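Glutathione synthetase-like effector 30 (Gpa-GSS30-apo) (Globodera pallida, PDB 5OET) probably serves a plant-parasitic nematode as an effector built on the ATP-grasp fold of glutathione synthetase, the enzyme that joins gamma-glutamylcysteine to glycine. Local coordinates at residues A[359-364]-A[375-380]; A[84-89]-A[459-464]; A[168-173]-A[470-475]. One frame throughout, in Å; residues are numbered along the deposited sequence.

Interaction 1: residues A[359-364]-A[375-380]; sequences GMVEKF and EAIRKV
A bend at chi2 (-64°) swings the Arg378 chain off its helix, and the rest runs out nearly straight to lay the guanidinium against the loop 359-364; on the other side Glu362 folds at its own chi2 (75°) and brings its carboxylate round to meet it. The two chains cross at about a right angle, yet their flat ends lie nearly coplanar. The firm bond of this salt bridge runs from Arg378 NH2 to Glu362 OE2 at 2.8 Å, close to the guanidinium plane and on the syn lone pair of the oxygen, with an N-H...O angle of 162°. Arg378 NE adds two weak bonds, to Glu362 OE1 and Glu362 OE2, both 3.4 Å long.

Val361 works on the flat side of the same group. Its CG2 sits over the centre of one guanidinium face, 3.8 Å from Arg378 CZ, and also meets Ile377 CG2 at 4.2 Å. That apolar pair continues inward, since Ile377 packs on Ala110 of helix 98-119.

The contact ties the loop that follows helix 349-354 to helix 373-380, across a gap of residues missing from the model. Arg378 has further partners just outside: NH2 also bonds Lys357 O and NH1 bonds Gln381 OE1. Oxygens of a carboxylate, a backbone carbonyl and a side-chain amide thus bind its N-H groups while a methyl covers one face, which should fix the rotation of the guanidinium; the nearby carboxylate is consistent with a charged arginine whose charge is offset by Glu362 at this partly exposed site.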
loop_
_atom_site.group_PDB
_atom_site.type_symbol
_atom_site.label_atom_id
_atom_site.label_comp_id
_atom_site.label_asym_id
_atom_site.label_seq_id
_atom_site.Cartn_x
_atom_site.Cartn_y
_atom_site.Cartn_z
ATOM N N GLY A 359 -27.440 -21.360 32.498
ATOM C CA GLY A 359 -28.497 -21.700 31.532
ATOM C C GLY A 359 -28.592 -20.848 30.268
ATOM O O GLY A 359 -29.057 -21.324 29.242
ATOM N N MET A 360 -28.144 -19.595 30.328
ATOM C CA MET A 360 -28.417 -18.631 29.266
ATOM C C MET A 360 -27.727 -18.944 27.940
ATOM O O MET A 360 -28.247 -18.586 26.890
ATOM C CB MET A 360 -28.071 -17.222 29.728
ATOM C CG MET A 360 -28.947 -16.721 30.867
ATOM S SD MET A 360 -30.602 -16.235 30.351
ATOM C CE MET A 360 -31.373 -16.072 31.969
ATOM N N VAL A 361 -26.572 -19.595 27.979
ATOM C CA VAL A 361 -25.909 -20.104 26.762
ATOM C C VAL A 361 -26.557 -21.415 26.329
ATOM O O VAL A 361 -26.885 -21.595 25.163
ATOM C CB VAL A 361 -24.390 -20.338 26.966
ATOM C CG1 VAL A 361 -23.766 -21.010 25.754
ATOM C CG2 VAL A 361 -23.667 -19.034 27.255
ATOM N N GLU A 362 -26.755 -22.313 27.293
ATOM C CA GLU A 362 -27.279 -23.668 27.039
ATOM C C GLU A 362 -28.597 -23.631 26.252
ATOM O O GLU A 362 -28.855 -24.506 25.431
ATOM C CB GLU A 362 -27.447 -24.433 28.366
ATOM C CG GLU A 362 -26.145 -24.971 28.980
ATOM C CD GLU A 362 -25.246 -23.920 29.639
ATOM O OE1 GLU A 362 -24.094 -24.261 30.029
ATOM O OE2 GLU A 362 -25.675 -22.746 29.771
ATOM N N LYS A 363 -29.389 -22.587 26.502
ATOM C CA LYS A 363 -30.679 -22.323 25.853
ATOM C C LYS A 363 -30.632 -22.364 24.318
ATOM O O LYS A 363 -31.589 -22.787 23.694
ATOM C CB LYS A 363 -31.192 -20.949 26.331
ATOM C CG LYS A 363 -32.566 -20.513 25.843
ATOM C CD LYS A 363 -32.793 -19.031 26.126
ATOM C CE LYS A 363 -34.255 -18.604 26.036
ATOM N NZ LYS A 363 -34.760 -18.577 24.635
ATOM N N PHE A 364 -29.528 -21.924 23.713
ATOM C CA PHE A 364 -29.401 -21.876 22.251
ATOM C C PHE A 364 -28.623 -23.046 21.627
ATOM O O PHE A 364 -28.252 -22.964 20.459
ATOM C CB PHE A 364 -28.752 -20.541 21.860
ATOM C CG PHE A 364 -29.522 -19.342 22.335
ATOM C CD1 PHE A 364 -30.594 -18.849 21.589
ATOM C CD2 PHE A 364 -29.206 -18.728 23.538
ATOM C CE1 PHE A 364 -31.323 -17.758 22.029
ATOM C CE2 PHE A 364 -29.934 -17.643 23.989
ATOM C CZ PHE A 364 -30.991 -17.151 23.230
ATOM N N GLU A 375 -20.060 -25.516 26.187
ATOM C CA GLU A 375 -19.001 -25.651 27.211
ATOM C C GLU A 375 -17.734 -24.896 26.817
ATOM O O GLU A 375 -17.130 -24.215 27.642
ATOM C CB GLU A 375 -18.686 -27.118 27.497
ATOM C CG GLU A 375 -19.864 -27.871 28.107
ATOM C CD GLU A 375 -19.498 -29.238 28.685
ATOM O OE1 GLU A 375 -18.393 -29.757 28.372
ATOM O OE2 GLU A 375 -20.322 -29.806 29.462
ATOM N N ALA A 376 -17.355 -25.022 25.549
ATOM C CA ALA A 376 -16.305 -24.200 24.931
ATOM C C ALA A 376 -16.494 -22.726 25.202
ATOM O O ALA A 376 -15.535 -22.047 25.561
ATOM C CB ALA A 376 -16.250 -24.433 23.430
ATOM N N ILE A 377 -17.720 -22.238 25.016
ATOM C CA ILE A 377 -18.082 -20.852 25.350
ATOM C C ILE A 377 -17.966 -20.559 26.851
ATOM O O ILE A 377 -17.456 -19.510 27.213
ATOM C CB ILE A 377 -19.504 -20.488 24.870
ATOM C CG1 ILE A 377 -19.531 -20.427 23.348
ATOM C CG2 ILE A 377 -19.948 -19.133 25.415
ATOM C CD1 ILE A 377 -20.911 -20.221 22.762
ATOM N N ARG A 378 -18.432 -21.463 27.717
ATOM C CA ARG A 378 -18.331 -21.233 29.153
ATOM C C ARG A 378 -16.894 -21.088 29.607
ATOM O O ARG A 378 -16.632 -20.263 30.468
ATOM C CB ARG A 378 -19.036 -22.318 29.963
ATOM C CG ARG A 378 -20.553 -22.356 29.812
ATOM C CD ARG A 378 -21.216 -21.105 30.339
ATOM N NE ARG A 378 -22.666 -21.200 30.443
ATOM C CZ ARG A 378 -23.460 -20.196 30.825
ATOM N NH1 ARG A 378 -22.952 -19.007 31.142
ATOM N NH2 ARG A 378 -24.779 -20.375 30.902
ATOM N N LYS A 379 -15.971 -21.871 29.035
ATOM C CA LYS A 379 -14.521 -21.791 29.378
ATOM C C LYS A 379 -13.907 -20.378 29.268
ATOM O O LYS A 379 -13.068 -20.006 30.090
ATOM C CB LYS A 379 -13.694 -22.749 28.511
ATOM C CG LYS A 379 -13.278 -24.058 29.150
ATOM C CD LYS A 379 -12.897 -25.090 28.072
ATOM C CE LYS A 379 -11.837 -26.114 28.507
ATOM N NZ LYS A 379 -12.301 -27.063 29.575
ATOM N N VAL A 380 -14.325 -19.607 28.259
ATOM C CA VAL A 380 -13.771 -18.250 28.007
ATOM C C VAL A 380 -14.540 -17.084 28.657
ATOM O O VAL A 380 -14.074 -15.947 28.596
ATOM C CB VAL A 380 -13.612 -17.956 26.483
ATOM C CG1 VAL A 380 -12.921 -19.118 25.774
ATOM C CG2 VAL A 380 -14.956 -17.673 25.821
#

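Interaction 2: residues A[84-89]-A[459-464]; sequences TQFLPL and VRPNMA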
loop_
_atom_site.group_PDB
_atom_site.type_symbol
_atom_site.label_atom_id
_atom_site.label_comp_id
_atom_site.label_asym_id
_atom_site.label_seq_id
_atom_site.Cartn_x
_atom_site.Cartn_y
_atom_site.Cartn_z
ATOM N N THR A 84 -2.317 10.992 4.203
ATOM C CA THR A 84 -2.261 9.705 4.855
ATOM C C THR A 84 -1.033 9.553 5.744
ATOM O O THR A 84 0.013 10.162 5.506
ATOM C CB THR A 84 -2.310 8.541 3.855
ATOM O OG1 THR A 84 -1.299 8.713 2.867
ATOM C CG2 THR A 84 -3.661 8.463 3.193
ATOM N N GLN A 85 -1.214 8.710 6.765
ATOM C CA GLN A 85 -0.215 8.408 7.781
ATOM C C GLN A 85 -0.266 6.921 8.080
ATOM O O GLN A 85 -1.339 6.340 7.998
ATOM C CB GLN A 85 -0.486 9.208 9.065
ATOM C CG GLN A 85 0.664 9.210 10.052
ATOM C CD GLN A 85 1.964 9.688 9.423
ATOM O OE1 GLN A 85 2.716 8.895 8.817
ATOM N NE2 GLN A 85 2.244 10.990 9.563
ATOM N N PHE A 86 0.875 6.317 8.423
ATOM C CA PHE A 86 0.910 4.875 8.708
ATOM C C PHE A 86 0.321 4.612 10.083
ATOM O O PHE A 86 0.272 5.513 10.926
ATOM C CB PHE A 86 2.307 4.224 8.543
ATOM C CG PHE A 86 3.305 4.590 9.621
ATOM C CD1 PHE A 86 4.091 5.749 9.508
ATOM C CD2 PHE A 86 3.476 3.779 10.731
ATOM C CE1 PHE A 86 4.994 6.090 10.497
ATOM C CE2 PHE A 86 4.376 4.117 11.710
ATOM C CZ PHE A 86 5.135 5.270 11.602
ATOM N N LEU A 87 -0.144 3.383 10.278
ATOM C CA LEU A 87 -0.799 2.986 11.514
ATOM C C LEU A 87 0.250 2.521 12.516
ATOM O O LEU A 87 1.124 1.738 12.164
ATOM C CB LEU A 87 -1.774 1.851 11.233
ATOM C CG LEU A 87 -2.968 2.176 10.319
ATOM C CD1 LEU A 87 -3.750 0.912 9.977
ATOM C CD2 LEU A 87 -3.887 3.213 10.934
ATOM N N PRO A 88 0.169 2.976 13.772
ATOM C CA PRO A 88 1.185 2.508 14.707
ATOM C C PRO A 88 1.164 0.977 14.892
ATOM O O PRO A 88 0.106 0.364 14.939
ATOM C CB PRO A 88 0.832 3.246 16.001
ATOM C CG PRO A 88 -0.623 3.490 15.890
ATOM C CD PRO A 88 -0.817 3.831 14.442
ATOM N N LEU A 89 2.353 0.411 15.005
ATOM C CA LEU A 89 2.587 -1.017 14.921
ATOM C C LEU A 89 3.691 -1.434 15.886
ATOM O O LEU A 89 4.542 -0.631 16.287
ATOM C CB LEU A 89 2.986 -1.388 13.496
ATOM C CG LEU A 89 4.229 -0.677 12.892
ATOM C CD1 LEU A 89 5.476 -1.540 12.984
ATOM C CD2 LEU A 89 4.029 -0.280 11.434
ATOM N N VAL A 459 6.399 1.393 17.072
ATOM C CA VAL A 459 6.794 2.317 16.014
ATOM C C VAL A 459 5.649 3.269 15.730
ATOM O O VAL A 459 4.581 2.827 15.347
ATOM C CB VAL A 459 7.112 1.539 14.734
ATOM C CG1 VAL A 459 7.622 2.473 13.641
ATOM C CG2 VAL A 459 8.114 0.455 15.056
ATOM N N ARG A 460 5.877 4.567 15.910
ATOM C CA ARG A 460 4.843 5.574 15.741
ATOM C C ARG A 460 5.279 6.618 14.736
ATOM O O ARG A 460 6.466 6.899 14.630
ATOM C CB ARG A 460 4.553 6.274 17.048
ATOM C CG ARG A 460 3.491 5.578 17.871
ATOM C CD ARG A 460 3.388 6.191 19.266
ATOM N NE ARG A 460 3.929 5.315 20.321
ATOM C CZ ARG A 460 4.203 5.687 21.582
ATOM N NH1 ARG A 460 4.006 6.945 21.999
ATOM N NH2 ARG A 460 4.673 4.780 22.445
ATOM N N PRO A 461 4.303 7.218 14.019
ATOM C CA PRO A 461 4.492 8.371 13.133
ATOM C C PRO A 461 5.212 9.572 13.759
ATOM O O PRO A 461 4.832 10.021 14.829
ATOM C CB PRO A 461 3.063 8.778 12.804
ATOM C CG PRO A 461 2.276 7.518 12.904
ATOM C CD PRO A 461 2.922 6.693 13.950
ATOM N N ASN A 462 6.249 10.063 13.081
ATOM C CA ASN A 462 6.979 11.297 13.457
ATOM C C ASN A 462 7.576 11.322 14.878
ATOM O O ASN A 462 7.720 12.388 15.467
ATOM C CB ASN A 462 6.090 12.531 13.190
ATOM C CG ASN A 462 5.676 12.637 11.728
ATOM O OD1 ASN A 462 6.444 13.132 10.881
ATOM N ND2 ASN A 462 4.469 12.151 11.415
ATOM N N MET A 463 7.937 10.149 15.407
ATOM C CA MET A 463 8.746 10.054 16.631
ATOM C C MET A 463 9.683 8.877 16.586
ATOM O O MET A 463 9.498 7.976 15.788
ATOM C CB MET A 463 7.894 9.934 17.887
ATOM C CG MET A 463 6.742 8.958 17.880
ATOM S SD MET A 463 5.844 9.225 19.434
ATOM C CE MET A 463 7.007 8.658 20.682
ATOM N N ALA A 464 10.687 8.891 17.461
ATOM C CA ALA A 464 11.593 7.767 17.625
ATOM C C ALA A 464 10.815 6.569 18.166
ATOM O O ALA A 464 9.824 6.746 18.898
ATOM C CB ALA A 464 12.744 8.120 18.553
#
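Leu89 and Val459 form an antiparallel hydrogen-bonded pair, part of the large mixed beta-sheet of the glutathione synthetase fold, and beyond it the second strand runs out into a type II beta turn from Arg460 to Met463. Two backbone bonds make the pair: Val459 N to Leu89 O at 2.9 Å, and a weaker one from Leu89 N to Val459 O at 3.3 Å. Pro88 CA adds a C-H...O contact to that same Val459 oxygen.

Among the apolar contacts, Leu89 and Val459 lie side by side, pointing the same way, with Leu89 CD1 3.9 Å from Val459 CB. Phe86 takes a chi1 of 72°, its ring carbon between backbone N and carbonyl carbon, and this brings the ring against Pro461 of the turn: Pro461 CG sits over one face, toward the rim, 4.0 Å from the ring centroid, in a CH-pi contact. Phe86 CZ comes 3.5 Å from Pro461 CD, and Pro461 CB lies 3.7 Å from Gln85 CD. Helix 44-59 packs on Phe86 too.

The polar end belongs to the dimer. Asn462 OD1 accepts a bond from Met82 N of the second subunit, and Gln85 NE2 gives a weak one to its Met82 O. Within the strand, Gln85 OE1 receives Phe86 N at 3.2 Å, on a lone pair in the carbonyl plane.

Interaction 3: residues A[168-173]-A[470-475]; sequences DYMASQ and DATPEL
Tyr169 and Leu475 stand opposite each other as an antiparallel hydrogen-bonded pair, their strands meeting at 139° between N-to-C directions. Tyr169 N lies 2.7 Å from Leu475 O, and Leu475 N 2.9 Å from Tyr169 O. Two C-H...O contacts flank these bonds, from Asp168 CA to Leu475 O and from Glu474 CA to Tyr169 O. At that angle the strands soon diverge, and two residues away from the pair on each strand a water bridges them: it donates to Pro473 O at 2.7 Å and accepts a weak bond from Ala171 N.

The side chains of the central pair leave on the same face, CB beside CB at 4.3 Å, and both pack against helix 98-119, Tyr169 on Val107 and Leu475 on Phe101 and Ala104. The phenol oxygen of Tyr169 goes on to bond Gln183 NE2 of the next strand. This is the interior of the large mixed sheet of the glutathione synthetase fold, and the same two strands are stapled further along by the disulfide Cys164-Cys480.

On the other face, Met170 bends at chi2 and reaches over to the other strand, so that its CE ends 3.6 Å from Pro473 O and near Thr472 OG1; Lys503 touches both Met170 and Thr472. Glu474 stretches out from a CG anti to its N (chi1 -171°), which stacks its carboxylate on that of Asp168, planes 25° apart. Asp168 OD2 and Glu474 OE1 are 3.5 Å apart, like charges brought close, while Arg166 NE offers Asp168 OD1 a salt bridge.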
loop_
_atom_site.group_PDB
_atom_site.type_symbol
_atom_site.label_atom_id
_atom_site.label_comp_id
_atom_site.label_asym_id
_atom_site.label_seq_id
_atom_site.Cartn_x
_atom_site.Cartn_y
_atom_site.Cartn_z
ATOM N N ASP A 168 -12.911 -10.445 21.041
ATOM C CA ASP A 168 -11.607 -10.103 21.598
ATOM C C ASP A 168 -11.260 -10.921 22.868
ATOM O O ASP A 168 -12.108 -11.190 23.703
ATOM C CB ASP A 168 -11.536 -8.600 21.860
ATOM C CG ASP A 168 -11.606 -7.769 20.564
ATOM O OD1 ASP A 168 -11.413 -8.324 19.460
ATOM O OD2 ASP A 168 -11.869 -6.553 20.632
ATOM N N TYR A 169 -9.996 -11.317 22.988
ATOM C CA TYR A 169 -9.511 -12.135 24.085
ATOM C C TYR A 169 -8.219 -11.597 24.709
ATOM O O TYR A 169 -7.437 -10.915 24.057
ATOM C CB TYR A 169 -9.285 -13.554 23.587
ATOM C CG TYR A 169 -10.546 -14.221 23.047
ATOM C CD1 TYR A 169 -10.903 -14.079 21.725
ATOM C CD2 TYR A 169 -11.367 -15.024 23.871
ATOM C CE1 TYR A 169 -12.031 -14.699 21.224
ATOM C CE2 TYR A 169 -12.502 -15.649 23.379
ATOM C CZ TYR A 169 -12.835 -15.485 22.051
ATOM O OH TYR A 169 -13.957 -16.072 21.503
ATOM N N MET A 170 -8.045 -11.904 25.991
ATOM C CA MET A 170 -6.833 -11.638 26.760
ATOM C C MET A 170 -6.371 -12.999 27.266
ATOM O O MET A 170 -7.196 -13.787 27.720
ATOM C CB MET A 170 -7.152 -10.733 27.965
ATOM C CG MET A 170 -6.234 -9.533 28.160
ATOM S SD MET A 170 -6.906 -7.924 27.615
ATOM C CE MET A 170 -5.396 -7.002 27.303
ATOM N N ALA A 171 -5.077 -13.296 27.166
ATOM C CA ALA A 171 -4.482 -14.392 27.947
ATOM C C ALA A 171 -4.375 -13.868 29.380
ATOM O O ALA A 171 -3.804 -12.809 29.595
ATOM C CB ALA A 171 -3.122 -14.796 27.399
ATOM N N SER A 172 -4.959 -14.578 30.342
ATOM C CA SER A 172 -5.025 -14.092 31.725
ATOM C C SER A 172 -4.291 -15.026 32.667
ATOM O O SER A 172 -4.439 -16.235 32.564
ATOM C CB SER A 172 -6.476 -13.983 32.152
ATOM O OG SER A 172 -6.581 -13.430 33.451
ATOM N N GLN A 173 -3.533 -14.450 33.592
ATOM C CA GLN A 173 -2.695 -15.199 34.524
ATOM C C GLN A 173 -3.515 -15.660 35.731
ATOM O O GLN A 173 -3.816 -14.863 36.622
ATOM C CB GLN A 173 -1.506 -14.330 34.992
ATOM C CG GLN A 173 -0.294 -15.109 35.507
ATOM C CD GLN A 173 0.941 -14.214 35.677
ATOM O OE1 GLN A 173 1.028 -13.442 36.631
ATOM N NE2 GLN A 173 1.897 -14.307 34.743
ATOM N N ASP A 470 7.058 -2.847 28.166
ATOM C CA ASP A 470 6.058 -3.830 28.589
ATOM C C ASP A 470 4.762 -3.542 27.857
ATOM O O ASP A 470 4.322 -2.406 27.839
ATOM C CB ASP A 470 5.805 -3.737 30.092
ATOM C CG ASP A 470 7.035 -4.073 30.915
ATOM O OD1 ASP A 470 8.143 -4.171 30.325
ATOM O OD2 ASP A 470 6.872 -4.228 32.152
ATOM N N ALA A 471 4.154 -4.563 27.266
ATOM C CA ALA A 471 2.826 -4.437 26.650
ATOM C C ALA A 471 1.958 -5.653 26.907
ATOM O O ALA A 471 2.471 -6.734 27.142
ATOM C CB ALA A 471 2.966 -4.221 25.158
ATOM N N THR A 472 0.644 -5.458 26.834
ATOM C CA THR A 472 -0.334 -6.536 26.971
ATOM C C THR A 472 -1.029 -6.673 25.623
ATOM O O THR A 472 -1.683 -5.731 25.191
ATOM C CB THR A 472 -1.401 -6.257 28.069
ATOM O OG1 THR A 472 -1.909 -4.925 27.935
ATOM C CG2 THR A 472 -0.823 -6.402 29.448
ATOM N N PRO A 473 -0.872 -7.833 24.947
ATOM C CA PRO A 473 -1.590 -8.068 23.707
ATOM C C PRO A 473 -3.066 -8.462 23.924
ATOM O O PRO A 473 -3.445 -8.918 25.002
ATOM C CB PRO A 473 -0.805 -9.203 23.054
ATOM C CG PRO A 473 -0.217 -9.951 24.177
ATOM C CD PRO A 473 -0.052 -8.998 25.329
ATOM N N GLU A 474 -3.868 -8.254 22.882
ATOM C CA GLU A 474 -5.294 -8.532 22.879
ATOM C C GLU A 474 -5.582 -9.180 21.531
ATOM O O GLU A 474 -5.359 -8.578 20.501
ATOM C CB GLU A 474 -6.097 -7.240 23.043
ATOM C CG GLU A 474 -7.596 -7.423 23.281
ATOM C CD GLU A 474 -8.446 -6.205 22.866
ATOM O OE1 GLU A 474 -8.538 -5.891 21.640
ATOM O OE2 GLU A 474 -9.056 -5.574 23.762
ATOM N N LEU A 475 -6.076 -10.413 21.564
ATOM C CA LEU A 475 -6.341 -11.230 20.372
ATOM C C LEU A 475 -7.770 -11.058 19.886
ATOM O O LEU A 475 -8.689 -11.293 20.634
ATOM C CB LEU A 475 -6.137 -12.695 20.733
ATOM C CG LEU A 475 -6.342 -13.771 19.681
ATOM C CD1 LEU A 475 -5.268 -13.703 18.603
ATOM C CD2 LEU A 475 -6.344 -15.123 20.381
HETATM O O HOH W 1 -3.078 -10.734 26.976
#

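In the fold
Along the chain, interactions 2 and 3 cross, their segments alternating, while interaction 1 is nested inside the loops both close. Interaction 3 takes the middle: its centre lies about 22 Å from each of the other two, which are about 41 Å apart on opposite sides of the chain's centre. Interactions 2 and 3 reach the same mixed sheet, where strand 454-459, leading into 459-464, pairs with strand 469-484. Interaction 1 joins from the other side: Val380 CG2 packs on Tyr169 CE2 at 4.0 Å, and helix 98-119 covers both contacts. One sheet therefore connects the dimer interface beside interaction 2 with the helices around interaction 1.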